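Local coordinates for GTPase activator-like protein (PDB 6SSH) that probably acts as a GTPase activator, this chain being the Rap/ran-GAP (TSC2 GAP) domain of a longer protein from Chaetomium thermophilum, at residues G52-D60 with C92-G100. Sequence-based numbering, arbitrary orientation. Where two conformers were deposited one is given.
Sequences GLDRVNDMD and CIMKKRHIG
The buried carboxylate of Asp60 is gripped by two neighbours on helix 93-99, Arg97 and His98. Arg97 meets it end-on in a two-pronged salt bridge: NH2 lies 2.8 Å from Asp60 OD1 and NH1 2.9 Å from Asp60 OD2, each reaching a syn lone pair. Carboxylate and guanidinium planes are 32° apart, so the pairing is not coplanar. With CG between the backbone N and the carbonyl carbon (chi1 79°), the arginine chain passes across the His98 ring, and NH2 also bonds weakly to Met94 O. His98 gives a third, nearly straight bond from NE2 to Asp60 OD1 (3.1 Å); OD1 lies in the ring plane, but the donor stands well above the carboxylate plane. A water also donates to OD1, and Asp54 N donates to OD2 from the anti side. Together these bonds satisfy both oxygens and fix the carboxylate's rotation.

Van der Waals contacts surround this polar centre. Leu53 CD2 makes a CH-pi contact over one imidazole face, 3.9 Å from the His98 ring centroid, while Arg97 CG covers the opposite face. Met59, flexible and unbranched, lays CE against the guanidinium, 3.5 Å from Arg97 NH1. Gly52 sets its carbonyl O at the ring edge, 3.4 Å from His98 CE1; at its phi of 94° a CB would press on the preceding carbonyl O.

Asp54 shapes the loop itself: OD1 accepts from Val56 N in an Asx turn, OD2 from Asn57 N and Met59 N. The arrangement, a His-carboxylate pair reinforced by a bidentate Asp-Arg salt bridge, anchors this loop to what is probably the catalytic helix, whose His-Ile-Gly-Asn motif ends at Asn101, the likely Asn thumb, as in Rap1GAP.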
loop_
_atom_site.group_PDB
_atom_site.type_symbol
_atom_site.label_atom_id
_atom_site.label_comp_id
_atom_site.label_asym_id
_atom_site.label_seq_id
_atom_site.Cartn_x
_atom_site.Cartn_y
_atom_site.Cartn_z
ATOM N N GLY A 52 -7.542 6.759 11.262
ATOM C CA GLY A 52 -8.050 7.849 10.460
ATOM C C GLY A 52 -9.170 7.499 9.493
ATOM O O GLY A 52 -9.810 8.367 8.898
ATOM N N LEU A 53 -9.402 6.222 9.228
ATOM C CA LEU A 53 -10.491 5.805 8.320
ATOM C C LEU A 53 -11.830 6.017 8.999
ATOM O O LEU A 53 -12.012 5.659 10.156
ATOM C CB LEU A 53 -10.316 4.330 7.908
ATOM C CG LEU A 53 -9.080 3.993 7.084
ATOM C CD1 LEU A 53 -8.962 2.499 6.977
ATOM C CD2 LEU A 53 -9.156 4.632 5.729
ATOM N N ASP A 54 -12.787 6.580 8.280
ATOM C CA ASP A 54 -14.078 6.921 8.854
ATOM C C ASP A 54 -14.796 5.689 9.389
ATOM O O ASP A 54 -15.028 4.725 8.689
ATOM C CB ASP A 54 -14.945 7.555 7.761
ATOM C CG ASP A 54 -16.331 8.056 8.280
ATOM O OD1 ASP A 54 -16.458 8.392 9.448
ATOM O OD2 ASP A 54 -17.183 8.110 7.403
ATOM N N ARG A 55 -15.234 5.797 10.643
ATOM C CA ARG A 55 -16.057 4.782 11.305
ATOM C C ARG A 55 -17.544 5.197 11.402
ATOM O O ARG A 55 -18.371 4.464 11.956
ATOM C CB ARG A 55 -15.437 4.418 12.660
ATOM C CG ARG A 55 -15.610 5.442 13.754
ATOM C CD ARG A 55 -14.883 5.038 15.019
ATOM N NE ARG A 55 -15.530 3.894 15.643
ATOM C CZ ARG A 55 -16.705 3.936 16.255
ATOM N NH1 ARG A 55 -17.342 5.087 16.386
ATOM N NH2 ARG A 55 -17.218 2.847 16.787
ATOM N N VAL A 56 -17.902 6.358 10.889
ATOM C CA VAL A 56 -19.287 6.894 11.039
ATOM C C VAL A 56 -20.142 6.682 9.821
ATOM O O VAL A 56 -21.248 6.162 9.910
ATOM C CB VAL A 56 -19.226 8.407 11.392
ATOM C CG1 VAL A 56 -20.634 8.974 11.621
ATOM C CG2 VAL A 56 -18.449 8.576 12.614
ATOM N N ASN A 57 -19.674 7.133 8.664
ATOM C CA ASN A 57 -20.478 7.182 7.488
ATOM C C ASN A 57 -19.918 6.532 6.264
ATOM O O ASN A 57 -20.369 6.786 5.157
ATOM C CB ASN A 57 -20.797 8.658 7.053
ATOM C CG ASN A 57 -21.388 9.528 8.149
ATOM O OD1 ASN A 57 -22.516 9.312 8.573
ATOM N ND2 ASN A 57 -20.647 10.561 8.555
ATOM N N ASP A 58 -18.892 5.677 6.434
ATOM C CA ASP A 58 -18.280 4.957 5.308
ATOM C C ASP A 58 -17.718 5.891 4.247
ATOM O O ASP A 58 -17.583 5.508 3.104
ATOM C CB ASP A 58 -19.218 3.941 4.669
ATOM C CG ASP A 58 -19.578 2.780 5.582
ATOM O OD1 ASP A 58 -18.711 2.403 6.425
ATOM O OD2 ASP A 58 -20.716 2.217 5.449
ATOM N N MET A 59 -17.272 7.063 4.665
ATOM C CA MET A 59 -16.721 8.011 3.724
ATOM C C MET A 59 -15.457 7.478 3.039
ATOM O O MET A 59 -15.169 7.829 1.882
ATOM C CB MET A 59 -16.370 9.302 4.477
ATOM C CG MET A 59 -15.742 10.331 3.542
ATOM S SD MET A 59 -15.464 11.885 4.458
ATOM C CE MET A 59 -14.108 11.563 5.493
ATOM N N ASP A 60 -14.698 6.643 3.765
ATOM C CA ASP A 60 -13.471 6.065 3.233
ATOM C C ASP A 60 -13.706 4.629 2.752
ATOM O O ASP A 60 -12.723 3.888 2.529
ATOM C CB ASP A 60 -12.384 6.095 4.291
ATOM C CG ASP A 60 -12.022 7.500 4.667
ATOM O OD1 ASP A 60 -11.799 8.351 3.753
ATOM O OD2 ASP A 60 -12.012 7.847 5.841
ATOM N N CYS A 92 -9.304 13.707 -5.447
ATOM C CA CYS A 92 -9.262 12.583 -4.499
ATOM C C CYS A 92 -8.563 12.971 -3.221
ATOM O O CYS A 92 -7.742 12.182 -2.690
ATOM C CB CYS A 92 -8.625 11.344 -5.127
ATOM S SG CYS A 92 -9.453 10.769 -6.643
ATOM N N ILE A 93 -8.812 14.171 -2.719
ATOM C CA ILE A 93 -8.155 14.610 -1.489
ATOM C C ILE A 93 -8.563 13.702 -0.336
ATOM O O ILE A 93 -7.776 13.556 0.625
ATOM C CB ILE A 93 -8.409 16.090 -1.135
ATOM C CG1 ILE A 93 -9.818 16.312 -0.684
ATOM C CG2 ILE A 93 -7.991 16.987 -2.310
ATOM C CD1 ILE A 93 -10.063 17.777 -0.251
ATOM N N MET A 94 -9.744 13.101 -0.344
ATOM C CA MET A 94 -10.128 12.231 0.752
ATOM C C MET A 94 -9.252 10.955 0.789
ATOM O O MET A 94 -9.079 10.370 1.848
ATOM C CB MET A 94 -11.618 11.954 0.750
ATOM C CG MET A 94 -12.480 13.178 0.955
ATOM S SD MET A 94 -12.128 13.984 2.522
ATOM C CE MET A 94 -13.389 15.166 2.462
ATOM N N LYS A 95 -8.711 10.533 -0.360
ATOM C CA LYS A 95 -7.752 9.409 -0.366
ATOM C C LYS A 95 -6.358 9.914 -0.070
ATOM O O LYS A 95 -5.623 9.265 0.700
ATOM C CB LYS A 95 -7.748 8.719 -1.704
ATOM C CG LYS A 95 -9.135 8.249 -2.150
ATOM C CD LYS A 95 -9.048 7.190 -3.238
ATOM C CE LYS A 95 -10.393 6.912 -3.932
ATOM N NZ LYS A 95 -10.344 5.722 -4.813
ATOM N N LYS A 96 -5.948 11.036 -0.624
ATOM C CA LYS A 96 -4.606 11.593 -0.421
ATOM C C LYS A 96 -4.338 11.857 1.024
ATOM O O LYS A 96 -3.176 11.751 1.494
ATOM C CB LYS A 96 -4.361 12.831 -1.294
ATOM C CG LYS A 96 -3.031 13.479 -1.263
ATOM C CD LYS A 96 -1.891 12.558 -1.680
ATOM C CE LYS A 96 -0.503 13.153 -1.498
ATOM N NZ LYS A 96 -0.230 14.263 -2.415
ATOM N N ARG A 97 -5.364 12.233 1.797
ATOM C CA ARG A 97 -5.137 12.587 3.196
ATOM C C ARG A 97 -4.615 11.382 3.969
ATOM O O ARG A 97 -3.910 11.602 4.989
ATOM C CB ARG A 97 -6.382 13.165 3.872
ATOM C CG ARG A 97 -7.418 12.099 4.301
ATOM C CD ARG A 97 -8.657 12.805 4.884
ATOM N NE ARG A 97 -9.388 11.960 5.821
ATOM C CZ ARG A 97 -10.319 11.111 5.480
ATOM N NH1 ARG A 97 -10.917 10.434 6.418
ATOM N NH2 ARG A 97 -10.638 10.850 4.228
ATOM N N HIS A 98 -4.936 10.185 3.536
ATOM C CA HIS A 98 -4.392 8.993 4.199
ATOM C C HIS A 98 -2.983 8.710 3.722
ATOM O O HIS A 98 -2.049 8.748 4.516
ATOM C CB HIS A 98 -5.283 7.790 3.982
ATOM C CG HIS A 98 -6.668 7.994 4.453
ATOM N ND1 HIS A 98 -6.945 8.145 5.790
ATOM C CD2 HIS A 98 -7.832 8.008 3.794
ATOM C CE1 HIS A 98 -8.269 8.316 5.910
ATOM N NE2 HIS A 98 -8.815 8.254 4.718
ATOM N N ILE A 99 -2.813 8.476 2.429
ATOM C CA ILE A 99 -1.482 8.055 1.955
ATOM C C ILE A 99 -0.475 9.183 2.061
ATOM O O ILE A 99 0.707 8.884 2.333
ATOM C CB ILE A 99 -1.544 7.388 0.569
ATOM C CG1 ILE A 99 -1.982 8.421 -0.439
ATOM C CG2 ILE A 99 -2.439 6.103 0.631
ATOM C CD1 ILE A 99 -0.925 8.774 -1.366
ATOM N N GLY A 100 -0.860 10.428 1.976
ATOM C CA GLY A 100 0.078 11.536 2.108
ATOM C C GLY A 100 0.558 11.744 3.511
ATOM O O GLY A 100 1.585 12.391 3.727
HETATM O O HOH W 1 -11.340 8.072 1.101
#